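Local atomic coordinates of PvdO (Pseudomonas aeruginosa, PDB entry 5HHA), a protein that probably takes part in maturation of the pyoverdine chromophore in the periplasm, has a domain of the formylglycine-generating enzyme family and binds a calcium ion. Residues 43-48 with 75-80; 65-70 with 228-233; 109-114 with 272-277. All blocks are in the same frame, centred on the assembly; numbering follows the deposited sequence. Where two conformers were deposited one is given.

Interaction 1: 43-48 with 75-80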
ATOM      1  N   VAL A  43      -6.088  -5.372  10.429  1.00 11.06           N
ATOM      2  CA  VAL A  43      -5.219  -5.701  11.551  1.00 11.51           C
ATOM      3  C   VAL A  43      -4.949  -4.424  12.340  1.00 11.96           C
ATOM      4  O   VAL A  43      -4.724  -3.349  11.779  1.00 10.58           O
ATOM      5  CB  VAL A  43      -3.902  -6.401  11.085  1.00 10.04           C
ATOM      6  CG1 VAL A  43      -3.060  -5.503  10.154  1.00 10.92           C
ATOM      7  CG2 VAL A  43      -3.080  -6.873  12.278  1.00 12.39           C
ATOM      8  N   VAL A  44      -5.010  -4.544  13.662  1.00 11.43           N
ATOM      9  CA  VAL A  44      -4.747  -3.415  14.535  1.00 12.17           C
ATOM     10  C   VAL A  44      -3.250  -3.164  14.653  1.00 10.21           C
ATOM     11  O   VAL A  44      -2.495  -4.059  15.010  1.00 11.85           O
ATOM     12  CB  VAL A  44      -5.343  -3.653  15.952  1.00 13.00           C
ATOM     13  CG1 VAL A  44      -5.023  -2.488  16.886  1.00 14.29           C
ATOM     14  CG2 VAL A  44      -6.855  -3.879  15.877  1.00 15.92           C
ATOM     15  N   LEU A  45      -2.850  -1.942  14.331  1.00 11.22           N
ATOM     16  CA  LEU A  45      -1.481  -1.475  14.552  1.00 13.90           C
ATOM     17  C   LEU A  45      -1.399  -0.731  15.877  1.00 11.80           C
ATOM     18  O   LEU A  45      -2.291   0.004  16.240  1.00 12.50           O
ATOM     19  CB  LEU A  45      -1.012  -0.558  13.414  1.00 11.61           C
ATOM     20  CG  LEU A  45      -1.096  -1.126  11.987  1.00 10.82           C
ATOM     21  CD1 LEU A  45      -0.347  -0.201  11.026  1.00 10.89           C
ATOM     22  CD2 LEU A  45      -0.515  -2.507  11.902  1.00 11.06           C
ATOM     23  N   PRO A  46      -0.281  -0.885  16.590  1.00 12.12           N
ATOM     24  CA  PRO A  46      -0.122  -0.245  17.893  1.00 12.15           C
ATOM     25  C   PRO A  46       0.122   1.237  17.775  1.00 11.99           C
ATOM     26  O   PRO A  46       0.629   1.743  16.768  1.00 12.55           O
ATOM     27  CB  PRO A  46       1.114  -0.941  18.460  1.00 13.43           C
ATOM     28  CG  PRO A  46       1.882  -1.360  17.288  1.00 14.31           C
ATOM     29  CD  PRO A  46       0.868  -1.726  16.237  1.00 12.77           C
ATOM     30  N   ALA A  47      -0.284   1.973  18.798  1.00 13.25           N
ATOM     31  CA  ALA A  47       0.197   3.323  18.994  1.00 13.20           C
ATOM     32  C   ALA A  47       1.700   3.278  19.218  1.00 13.11           C
ATOM     33  O   ALA A  47       2.236   2.257  19.614  1.00 15.80           O
ATOM     34  CB  ALA A  47      -0.492   3.957  20.187  1.00 14.76           C
ATOM     35  N   GLY A  48       2.380   4.388  18.964  1.00 12.43           N
ATOM     36  CA  GLY A  48       3.818   4.475  19.146  1.00 13.74           C
ATOM     37  C   GLY A  48       4.425   5.433  18.158  1.00 11.84           C
ATOM     38  O   GLY A  48       3.723   6.006  17.333  1.00 12.87           O
ATOM     39  N   LYS A  75      -2.744   6.962  18.881  1.00 13.18           N
ATOM     40  CA  LYS A  75      -3.784   5.969  19.089  1.00 14.79           C
ATOM     41  C   LYS A  75      -3.585   4.784  18.157  1.00 14.09           C
ATOM     42  O   LYS A  75      -3.163   4.951  16.995  1.00 12.80           O
ATOM     43  CB  LYS A  75      -5.164   6.578  18.813  1.00 17.98           C
ATOM     44  CG  LYS A  75      -5.533   7.726  19.735  1.00 21.81           C
ATOM     45  CD  LYS A  75      -6.999   8.097  19.611  1.00 27.80           C
ATOM     46  CE  LYS A  75      -7.352   9.157  20.652  1.00 34.11           C
ATOM     47  NZ  LYS A  75      -8.813   9.480  20.675  1.00 45.00           N
ATOM     48  N   PRO A  76      -3.891   3.585  18.635  1.00 12.68           N
ATOM     49  CA  PRO A  76      -3.913   2.459  17.699  1.00 13.49           C
ATOM     50  C   PRO A  76      -4.954   2.675  16.593  1.00 13.27           C
ATOM     51  O   PRO A  76      -5.924   3.408  16.757  1.00 13.85           O
ATOM     52  CB  PRO A  76      -4.271   1.268  18.583  1.00 14.34           C
ATOM     53  CG  PRO A  76      -4.939   1.856  19.776  1.00 22.51           C
ATOM     54  CD  PRO A  76      -4.394   3.226  19.974  1.00 15.76           C
ATOM     55  N   PHE A  77      -4.712   2.065  15.435  1.00 13.24           N
ATOM     56  CA  PHE A  77      -5.600   2.200  14.284  1.00 12.08           C
ATOM     57  C   PHE A  77      -5.430   0.937  13.466  1.00 12.10           C
ATOM     58  O   PHE A  77      -4.457   0.201  13.633  1.00 11.50           O
ATOM     59  CB  PHE A  77      -5.260   3.442  13.453  1.00 12.60           C
ATOM     60  CG  PHE A  77      -3.886   3.420  12.869  1.00 11.13           C
ATOM     61  CD1 PHE A  77      -2.778   3.724  13.635  1.00 12.71           C
ATOM     62  CD2 PHE A  77      -3.706   3.117  11.518  1.00 10.99           C
ATOM     63  CE1 PHE A  77      -1.498   3.697  13.081  1.00 11.93           C
ATOM     64  CE2 PHE A  77      -2.442   3.108  10.950  1.00 12.06           C
ATOM     65  CZ  PHE A  77      -1.344   3.387  11.723  1.00 11.36           C
ATOM     66  N   ALA A  78      -6.393   0.636  12.602  1.00 11.10           N
ATOM     67  CA  ALA A  78      -6.325  -0.574  11.789  1.00 11.04           C
ATOM     68  C   ALA A  78      -6.000  -0.242  10.336  1.00  7.83           C
ATOM     69  O   ALA A  78      -6.410   0.793   9.821  1.00  9.15           O
ATOM     70  CB  ALA A  78      -7.647  -1.318  11.876  1.00 12.60           C
ATOM     71  N   ILE A  79      -5.302  -1.165   9.689  1.00  9.53           N
ATOM     72  CA  ILE A  79      -5.130  -1.123   8.234  1.00  8.77           C
ATOM     73  C   ILE A  79      -5.484  -2.474   7.681  1.00  9.21           C
ATOM     74  O   ILE A  79      -5.475  -3.462   8.395  1.00  9.48           O
ATOM     75  CB  ILE A  79      -3.688  -0.697   7.800  1.00  9.76           C
ATOM     76  CG1 ILE A  79      -2.666  -1.770   8.162  1.00 10.13           C
ATOM     77  CG2 ILE A  79      -3.310   0.653   8.351  1.00  8.95           C
ATOM     78  CD1 ILE A  79      -1.310  -1.536   7.460  1.00  9.29           C
ATOM     79  N   SER A  80      -5.769  -2.530   6.392  1.00  8.13           N
ATOM     80  CA  SER A  80      -6.012  -3.823   5.772  1.00  9.22           C
ATOM     81  C   SER A  80      -4.696  -4.603   5.738  1.00  8.68           C
ATOM     82  O   SER A  80      -3.648  -4.075   5.327  1.00  8.88           O
ATOM     83  CB  SER A  80      -6.684  -3.652   4.419  1.00  8.49           C
ATOM     84  OG  SER A  80      -5.943  -2.853   3.519  1.00  9.36           O
TER

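Interaction 2: 65-70 with 228-233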
ATOM      1  N   GLU A  65      14.094  10.777   0.425  1.00  8.88           N
ATOM      2  CA  GLU A  65      13.818   9.953   1.604  1.00  9.22           C
ATOM      3  C   GLU A  65      14.371  10.557   2.893  1.00  9.40           C
ATOM      4  O   GLU A  65      14.511   9.882   3.896  1.00 10.71           O
ATOM      5  CB  GLU A  65      14.367   8.552   1.403  1.00  8.52           C
ATOM      6  CG  GLU A  65      13.674   7.827   0.248  1.00  9.21           C
ATOM      7  CD  GLU A  65      14.346   6.545  -0.178  1.00  8.01           C
ATOM      8  OE1 GLU A  65      14.951   5.869   0.664  1.00 10.30           O
ATOM      9  OE2 GLU A  65      14.234   6.149  -1.348  1.00  9.27           O
ATOM     10  N   GLY A  66      14.647  11.849   2.875  1.00  9.92           N
ATOM     11  CA  GLY A  66      15.106  12.538   4.064  1.00 10.72           C
ATOM     12  C   GLY A  66      14.479  13.898   4.179  1.00 10.82           C
ATOM     13  O   GLY A  66      13.906  14.421   3.224  1.00 10.98           O
ATOM     14  N   PRO A  67      14.657  14.512   5.352  1.00 11.34           N
ATOM     15  CA  PRO A  67      15.420  13.961   6.482  1.00 11.06           C
ATOM     16  C   PRO A  67      14.692  12.860   7.234  1.00 10.41           C
ATOM     17  O   PRO A  67      13.448  12.816   7.286  1.00 10.92           O
ATOM     18  CB  PRO A  67      15.611  15.169   7.409  1.00 12.40           C
ATOM     19  CG  PRO A  67      14.501  16.083   7.028  1.00 18.15           C
ATOM     20  CD  PRO A  67      14.314  15.923   5.546  1.00 13.05           C
ATOM     21  N   LEU A  68      15.457  11.990   7.850  1.00  9.35           N
ATOM     22  CA  LEU A  68      14.935  11.093   8.854  1.00 10.31           C
ATOM     23  C   LEU A  68      14.196  11.935   9.865  1.00 10.86           C
ATOM     24  O   LEU A  68      14.697  12.995  10.288  1.00 11.71           O
ATOM     25  CB  LEU A  68      16.077  10.371   9.533  1.00 10.61           C
ATOM     26  CG  LEU A  68      16.787   9.322   8.693  1.00 10.90           C
ATOM     27  CD1 LEU A  68      18.162   9.019   9.257  1.00 15.06           C
ATOM     28  CD2 LEU A  68      15.916   8.077   8.656  1.00 11.59           C
ATOM     29  N   HIS A  69      13.021  11.497  10.286  1.00  9.79           N
ATOM     30  CA  HIS A  69      12.235  12.301  11.234  1.00  9.65           C
ATOM     31  C   HIS A  69      11.280  11.358  11.930  1.00 11.14           C
ATOM     32  O   HIS A  69      10.755  10.403  11.327  1.00 10.23           O
ATOM     33  CB  HIS A  69      11.492  13.447  10.517  1.00 12.10           C
ATOM     34  CG  HIS A  69      10.467  12.967   9.532  1.00 10.15           C
ATOM     35  ND1 HIS A  69      10.806  12.342   8.350  1.00  9.94           N
ATOM     36  CD2 HIS A  69       9.113  12.939   9.600  1.00 10.92           C
ATOM     37  CE1 HIS A  69       9.705  11.986   7.712  1.00  9.44           C
ATOM     38  NE2 HIS A  69       8.663  12.336   8.451  1.00 10.11           N
ATOM     39  N   ASP A  70      11.021  11.588  13.216  1.00 10.59           N
ATOM     40  CA  ASP A  70      10.213  10.670  13.987  1.00 10.71           C
ATOM     41  C   ASP A  70       8.749  11.102  13.931  1.00 10.48           C
ATOM     42  O   ASP A  70       8.424  12.278  13.994  1.00 11.67           O
ATOM     43  CB  ASP A  70      10.695  10.599  15.428  1.00 11.89           C
ATOM     44  CG  ASP A  70      11.992   9.836  15.567  1.00 12.97           C
ATOM     45  OD1 ASP A  70      12.639   9.519  14.557  1.00 13.09           O
ATOM     46  OD2 ASP A  70      12.420   9.620  16.717  1.00 18.50           O
ATOM     47  N   HIS A 228      10.774  15.664  -0.411  1.00 10.36           N
ATOM     48  CA  HIS A 228      11.614  15.651   0.779  1.00 10.36           C
ATOM     49  C   HIS A 228      10.668  15.545   1.962  1.00  9.99           C
ATOM     50  O   HIS A 228       9.442  15.474   1.790  1.00 11.59           O
ATOM     51  CB  HIS A 228      12.387  16.973   0.829  1.00 13.00           C
ATOM     52  CG  HIS A 228      11.466  18.139   0.867  1.00 15.07           C
ATOM     53  ND1 HIS A 228      11.136  18.889  -0.246  1.00 21.75           N
ATOM     54  CD2 HIS A 228      10.700  18.608   1.874  1.00 13.27           C
ATOM     55  CE1 HIS A 228      10.235  19.796   0.093  1.00 16.28           C
ATOM     56  NE2 HIS A 228       9.948  19.639   1.371  1.00 22.23           N
ATOM     57  N   TYR A 229      11.223  15.573   3.164  1.00 10.84           N
ATOM     58  CA  TYR A 229      10.423  15.578   4.389  1.00 11.24           C
ATOM     59  C   TYR A 229      10.575  16.873   5.231  1.00 11.35           C
ATOM     60  O   TYR A 229      10.258  16.870   6.411  1.00 11.79           O
ATOM     61  CB  TYR A 229      10.789  14.391   5.262  1.00  9.80           C
ATOM     62  CG  TYR A 229      10.340  13.049   4.712  1.00  9.34           C
ATOM     63  CD1 TYR A 229       8.986  12.787   4.419  1.00  8.57           C
ATOM     64  CD2 TYR A 229      11.249  12.012   4.546  1.00  9.07           C
ATOM     65  CE1 TYR A 229       8.571  11.543   3.972  1.00  8.88           C
ATOM     66  CE2 TYR A 229      10.826  10.757   4.107  1.00  9.42           C
ATOM     67  CZ  TYR A 229       9.494  10.526   3.835  1.00  8.30           C
ATOM     68  OH  TYR A 229       9.070   9.286   3.403  1.00  8.10           O
ATOM     69  N   ASN A 230      11.098  17.931   4.633  1.00 12.01           N
ATOM     70  CA  ASN A 230      11.196  19.212   5.337  1.00 12.66           C
ATOM     71  C   ASN A 230       9.811  19.790   5.564  1.00 12.17           C
ATOM     72  O   ASN A 230       9.109  20.108   4.628  1.00 14.60           O
ATOM     73  CB  ASN A 230      12.097  20.166   4.569  1.00 15.61           C
ATOM     74  CG  ASN A 230      13.502  19.616   4.407  1.00 14.25           C
ATOM     75  OD1 ASN A 230      14.128  19.194   5.369  1.00 18.82           O
ATOM     76  ND2 ASN A 230      13.977  19.580   3.183  1.00 21.78           N
ATOM     77  N   GLY A 231       9.412  19.870   6.828  1.00 14.20           N
ATOM     78  CA  GLY A 231       8.085  20.353   7.174  1.00 15.69           C
ATOM     79  C   GLY A 231       7.027  19.267   7.215  1.00 15.39           C
ATOM     80  O   GLY A 231       5.837  19.568   7.333  1.00 14.85           O
ATOM     81  N   ALA A 232       7.444  17.997   7.138  1.00 12.49           N
ATOM     82  CA  ALA A 232       6.496  16.883   7.121  1.00 11.09           C
ATOM     83  C   ALA A 232       5.740  16.819   8.440  1.00 12.19           C
ATOM     84  O   ALA A 232       6.306  17.112   9.510  1.00 12.72           O
ATOM     85  CB  ALA A 232       7.238  15.587   6.896  1.00 11.29           C
ATOM     86  N   PRO A 233       4.489  16.357   8.407  1.00 10.92           N
ATOM     87  CA  PRO A 233       3.763  16.210   9.665  1.00 11.74           C
ATOM     88  C   PRO A 233       4.328  15.099  10.534  1.00 10.67           C
ATOM     89  O   PRO A 233       4.810  14.072  10.040  1.00 12.49           O
ATOM     90  CB  PRO A 233       2.337  15.891   9.211  1.00 13.53           C
ATOM     91  CG  PRO A 233       2.509  15.289   7.854  1.00 15.23           C
ATOM     92  CD  PRO A 233       3.666  15.976   7.244  1.00 11.05           C
TER
HETATM   93  O   HOH W   1       6.008  12.507   8.133  1.00 10.60           O

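Interaction 3: 109-114 with 272-277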
ATOM      1  N   ARG A 109      -0.766  -2.888 -21.406  1.00 19.30           N
ATOM      2  CA  ARG A 109      -0.883  -2.555 -19.983  0.54 18.69           C
ATOM      3  C   ARG A 109      -2.211  -1.868 -19.676  1.00 19.17           C
ATOM      4  O   ARG A 109      -2.374  -1.243 -18.633  1.00 18.19           O
ATOM      5  CB  ARG A 109       0.286  -1.666 -19.555  0.54 22.25           C
ATOM      6  CG  ARG A 109       1.660  -2.240 -19.910  0.54 21.54           C
ATOM      7  CD  ARG A 109       2.219  -3.144 -18.813  0.54 19.49           C
ATOM      8  NE  ARG A 109       1.233  -4.091 -18.301  0.54 18.36           N
ATOM      9  CZ  ARG A 109       1.184  -5.386 -18.610  0.54 14.82           C
ATOM     10  NH1 ARG A 109       2.079  -5.926 -19.427  0.54 21.99           N
ATOM     11  NH2 ARG A 109       0.242  -6.150 -18.099  0.54 12.54           N
ATOM     12  N   GLU A 110      -3.178  -2.006 -20.569  1.00 18.18           N
ATOM     13  CA  GLU A 110      -4.451  -1.289 -20.433  1.00 16.44           C
ATOM     14  C   GLU A 110      -5.262  -1.727 -19.206  1.00 14.45           C
ATOM     15  O   GLU A 110      -5.248  -2.879 -18.808  1.00 16.26           O
ATOM     16  CB  GLU A 110      -5.301  -1.465 -21.700  1.00 18.62           C
ATOM     17  CG  GLU A 110      -4.699  -0.793 -22.952  1.00 22.47           C
ATOM     18  CD  GLU A 110      -3.750  -1.706 -23.708  1.00 22.80           C
ATOM     19  OE1 GLU A 110      -3.606  -2.878 -23.312  1.00 22.85           O
ATOM     20  OE2 GLU A 110      -3.183  -1.256 -24.727  1.00 38.33           O
ATOM     21  N   CYS A 111      -5.970  -0.753 -18.628  1.00 13.60           N
ATOM     22  CA  CYS A 111      -6.953  -0.951 -17.580  1.00 12.22           C
ATOM     23  C   CYS A 111      -8.315  -0.728 -18.190  1.00 13.96           C
ATOM     24  O   CYS A 111      -8.573   0.350 -18.718  1.00 15.02           O
ATOM     25  CB  CYS A 111      -6.766   0.068 -16.441  1.00 11.36           C
ATOM     26  SG  CYS A 111      -5.346  -0.285 -15.361  1.00 12.36           S
ATOM     27  N   ILE A 112      -9.174  -1.734 -18.110  1.00 13.62           N
ATOM     28  CA  ILE A 112     -10.512  -1.634 -18.698  1.00 14.01           C
ATOM     29  C   ILE A 112     -11.520  -1.940 -17.600  1.00 14.39           C
ATOM     30  O   ILE A 112     -11.629  -3.077 -17.116  1.00 13.85           O
ATOM     31  CB  ILE A 112     -10.695  -2.580 -19.914  1.00 17.40           C
ATOM     32  CG1 ILE A 112      -9.792  -2.170 -21.079  1.00 26.59           C
ATOM     33  CG2 ILE A 112     -12.133  -2.528 -20.410  1.00 18.97           C
ATOM     34  CD1 ILE A 112      -8.371  -2.566 -20.956  1.00 34.08           C
ATOM     35  N   ALA A 113     -12.204  -0.891 -17.159  1.00 15.22           N
ATOM     36  CA  ALA A 113     -13.250  -0.984 -16.162  1.00 16.12           C
ATOM     37  C   ALA A 113     -12.770  -1.717 -14.909  1.00 15.51           C
ATOM     38  O   ALA A 113     -13.509  -2.475 -14.301  1.00 17.28           O
ATOM     39  CB  ALA A 113     -14.499  -1.665 -16.753  1.00 19.86           C
ATOM     40  N   GLY A 114     -11.530  -1.455 -14.509  1.00 14.73           N
ATOM     41  CA  GLY A 114     -10.976  -2.034 -13.305  1.00 13.54           C
ATOM     42  C   GLY A 114     -10.154  -3.282 -13.521  1.00 12.27           C
ATOM     43  O   GLY A 114      -9.507  -3.759 -12.582  1.00 13.27           O
ATOM     44  N   SER A 272      -5.427  11.226 -10.997  1.00 11.05           N
ATOM     45  CA  SER A 272      -6.305  10.694 -12.027  1.00 11.78           C
ATOM     46  C   SER A 272      -5.655   9.530 -12.773  1.00 11.12           C
ATOM     47  O   SER A 272      -6.307   8.933 -13.621  1.00 12.82           O
ATOM     48  CB  SER A 272      -6.706  11.809 -13.004  1.00 14.87           C
ATOM     49  OG  SER A 272      -5.562  12.354 -13.639  1.00 17.09           O
ATOM     50  N   ASP A 273      -4.386   9.214 -12.501  1.00 10.79           N
ATOM     51  CA  ASP A 273      -3.725   8.055 -13.099  1.00 11.55           C
ATOM     52  C   ASP A 273      -4.336   6.760 -12.544  1.00 10.74           C
ATOM     53  O   ASP A 273      -4.906   6.740 -11.451  1.00 10.62           O
ATOM     54  CB  ASP A 273      -2.220   8.030 -12.746  1.00 12.03           C
ATOM     55  CG  ASP A 273      -1.390   9.084 -13.454  1.00 15.97           C
ATOM     56  OD1 ASP A 273      -1.835   9.672 -14.462  1.00 17.14           O
ATOM     57  OD2 ASP A 273      -0.238   9.293 -12.998  1.00 16.08           O
ATOM     58  N   ARG A 274      -4.184   5.683 -13.296  1.00 10.45           N
ATOM     59  CA  ARG A 274      -4.464   4.353 -12.786  1.00  9.65           C
ATOM     60  C   ARG A 274      -3.544   3.405 -13.525  1.00 10.15           C
ATOM     61  O   ARG A 274      -2.988   3.729 -14.586  1.00 11.55           O
ATOM     62  CB  ARG A 274      -5.937   3.969 -12.975  1.00 10.59           C
ATOM     63  CG  ARG A 274      -6.375   3.827 -14.421  1.00 12.77           C
ATOM     64  CD  ARG A 274      -7.873   3.606 -14.538  1.00 12.88           C
ATOM     65  NE  ARG A 274      -8.602   4.816 -14.183  1.00 13.17           N
ATOM     66  CZ  ARG A 274      -9.587   4.892 -13.296  1.00 12.00           C
ATOM     67  NH1 ARG A 274     -10.008   3.832 -12.627  1.00 12.36           N
ATOM     68  NH2 ARG A 274     -10.171   6.059 -13.062  1.00 13.69           N
ATOM     69  N   GLY A 275      -3.379   2.213 -12.991  1.00  9.26           N
ATOM     70  CA  GLY A 275      -2.568   1.225 -13.673  1.00 10.92           C
ATOM     71  C   GLY A 275      -2.751  -0.142 -13.085  1.00  8.05           C
ATOM     72  O   GLY A 275      -3.255  -0.306 -11.991  1.00  9.32           O
ATOM     73  N   ASP A 276      -2.262  -1.131 -13.819  1.00  9.13           N
ATOM     74  CA  ASP A 276      -2.320  -2.524 -13.404  1.00  8.94           C
ATOM     75  C   ASP A 276      -1.261  -2.875 -12.340  1.00  8.19           C
ATOM     76  O   ASP A 276      -1.065  -4.036 -11.957  1.00  8.75           O
ATOM     77  CB  ASP A 276      -2.203  -3.435 -14.631  1.00 10.47           C
ATOM     78  CG  ASP A 276      -0.840  -3.391 -15.287  1.00 11.33           C
ATOM     79  OD1 ASP A 276       0.130  -2.901 -14.680  1.00 11.32           O
ATOM     80  OD2 ASP A 276      -0.732  -3.907 -16.427  1.00 12.23           O
ATOM     81  N   TRP A 277      -0.615  -1.812 -11.839  1.00  8.94           N
ATOM     82  CA  TRP A 277       0.481  -1.895 -10.888  1.00  9.26           C
ATOM     83  C   TRP A 277       0.224  -1.029  -9.651  1.00  9.07           C
ATOM     84  O   TRP A 277       1.074  -0.992  -8.769  1.00  8.80           O
ATOM     85  CB  TRP A 277       1.775  -1.455 -11.578  1.00  9.97           C
ATOM     86  CG  TRP A 277       1.706  -0.116 -12.201  1.00  9.40           C
ATOM     87  CD1 TRP A 277       1.161   0.231 -13.408  1.00 11.49           C
ATOM     88  CD2 TRP A 277       2.221   1.087 -11.637  1.00  9.89           C
ATOM     89  NE1 TRP A 277       1.295   1.575 -13.622  1.00 11.26           N
ATOM     90  CE2 TRP A 277       1.948   2.125 -12.549  1.00 10.66           C
ATOM     91  CE3 TRP A 277       2.902   1.398 -10.451  1.00 10.30           C
ATOM     92  CZ2 TRP A 277       2.333   3.433 -12.314  1.00 13.57           C
ATOM     93  CZ3 TRP A 277       3.271   2.710 -10.219  1.00 11.10           C
ATOM     94  CH2 TRP A 277       2.996   3.698 -11.145  1.00 11.98           C
TER
HETATM   95  O   HOH W   2      -1.225  -0.259 -16.298  1.00 15.07           O
HETATM   96  O   HOH W   3      -3.000  -4.419 -17.802  1.00 14.03           O

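Interaction 1: 43-48 with 75-80
L45 and I79 meet because of how their first torsions are set. In L45, CG points away from the carbonyl carbon and lies beside the backbone N (chi1 -55°). In I79, CG1 sits between the backbone N and the carbonyl carbon (chi1 68°). The two methyls then touch, with L45 CD1 3.9 Å from I79 CD1. The same L45 methyl also reaches the far end of the F77 ring, 3.8 Å from F77 CZ. L45 CB lies over one face of that ring, offset toward its rim. One leucine branch therefore packs against two residues of the other strand at once.

The backbones form a short antiparallel pairing. V43 with I79 and L45 with F77 are the hydrogen-bonded pairs, and V44 with A78 is the non-hydrogen-bonded pair between them. V43 N donates to I79 O at 2.9 Å, and L45 N donates to F77 O at 2.8 Å. The return bonds run from I79 N to V43 O at 3.1 Å and from F77 N to L45 O at 3.3 Å. A78 CA also makes a CH...O contact to V43 O. The two short strand axes lie at 134°, well off an exact antiparallel alignment. Beyond the pairing, P76 CB comes within 3.3 Å of L45 O, and A47 CB lies 4.0 Å from P76 CD.

V43, L45, F77 and I79 share one face of the sheet. There F77 meets E156 and Y159 of helix 154-162, L45 meets F208 and I79 meets M213. V44 and A78 are on the other face, against F33 of strand 32-33. Strand 77-80 pairs further with strand 278-285, so it lies between that strand and strand 42-52.

Interaction 2: 65-70 with 228-233
Y229 packs its side chain against H69, P67 and the backbone of E65. Its CB touches the P67 ring, 3.9 Å from P67 CD, and it also lies beside H69 CE1. Y229 CG comes closest, only 3.2 Å from H69 CE1. That imidazole carbon sits over one face of the phenol ring, offset toward the rim. The two ring planes are inclined at 47°. CD1 runs under the same imidazole carbon. Y229 CD2 passes P67 O at 3.6 Å, and CE2 reaches the carbonyl carbon of E65. CZ is still in loose reach of H69 CE1. The Y229 side chain also touches E154 and E158 of helix 154-162.

Y229 starts a type II beta turn ending at A232. G231 holds the third position with a positive phi. A232 N closes the turn by bonding to Y229 O. Y229 N donates to G66 O at 2.9 Å, from above the carbonyl plane. G66 is joined to P67 by a cis peptide bond. P67 also lies against N230, whose OD1 is 3.3 Å from P67 CD.

H69, at the start of strand 69-73, is held at both ring nitrogens. Its CG sits between the backbone N and the carbonyl carbon (chi1 64°), which brings CE1 over the Y229 ring. H69 ND1 donates to P67 O at 2.9 Å. The bond lies in the carbonyl plane but tilts 17° from the ring plane, and it should limit imidazole rotation. H69 NE2 is hydrogen-bonded at 2.7 Å to HOH 1, at the ring edge. This water donates to P233 O.

Interaction 3: 109-114 with 272-277
The loop held by the C111-C128 disulfide meets the approach to the final strand, 278-285, through R109 with D276 and C111 with G275. The salt bridge is its polar part. R109 was modelled in two conformers; in the one described here it presents its guanidinium side-on and gives two nitrogens to a single oxygen. R109 NE donates to D276 OD2 at 2.7 Å, and R109 NH2 donates to the same OD2 at 3.0 Å. OD2 lies in the guanidinium plane, at its edge. The NE bond uses the syn lone pair of the carboxylate, whereas NH2 comes in on the syn side but out of the carboxylate plane. The two flat groups are turned 51° apart. Bends at chi2 (-89°) and chi3 (46°) turn the arginine chain toward D276.

Two waters bridge the segments, one of them backbone to backbone. HOH 3 donates to E110 O and, at 2.7 Å, to D276 OD2, adding a third partner to that oxygen. HOH 2 donates to R109 O and accepts from D276 N at 2.8 Å. C111 SG packs against the peptide between G275 and D276, 3.5 Å from G275 C. C111 CB touches R274 CD at 4.2 Å.

R274 carries its charged end on to D133 of helix 131-145, with which it forms a salt bridge, and to C128 O. D276 O accepts from W254 NE1 and is also hydrogen-bonded to Y118 OH. Segment 109-114 follows helix 86-96 and precedes helix 131-145. Segment 272-277 links strand 266-269 to strand 278-285.

How the interactions relate
Interactions 1 and 2 both reach one sheet, interaction 2 through H69 of strand 69-73, the neighbour of strand 42-52. Their centres are 22 Å apart and their nearest atoms about 8 Å. Helix 154-162 touches F77 in interaction 1 and Y229 in interaction 2. Interaction 3 is remote, its centre 30 Å from interaction 1 and 31 Å from interaction 2. It and interaction 1 lie on opposite sides of the chain's centre. Interaction 3 stands off the calcium site, with the R109 side chain about 13 Å from the ion and the D276 side chain about 11 Å from that of N186. It provides no calcium ligand. Interactions 1 and 2 lie away from that site.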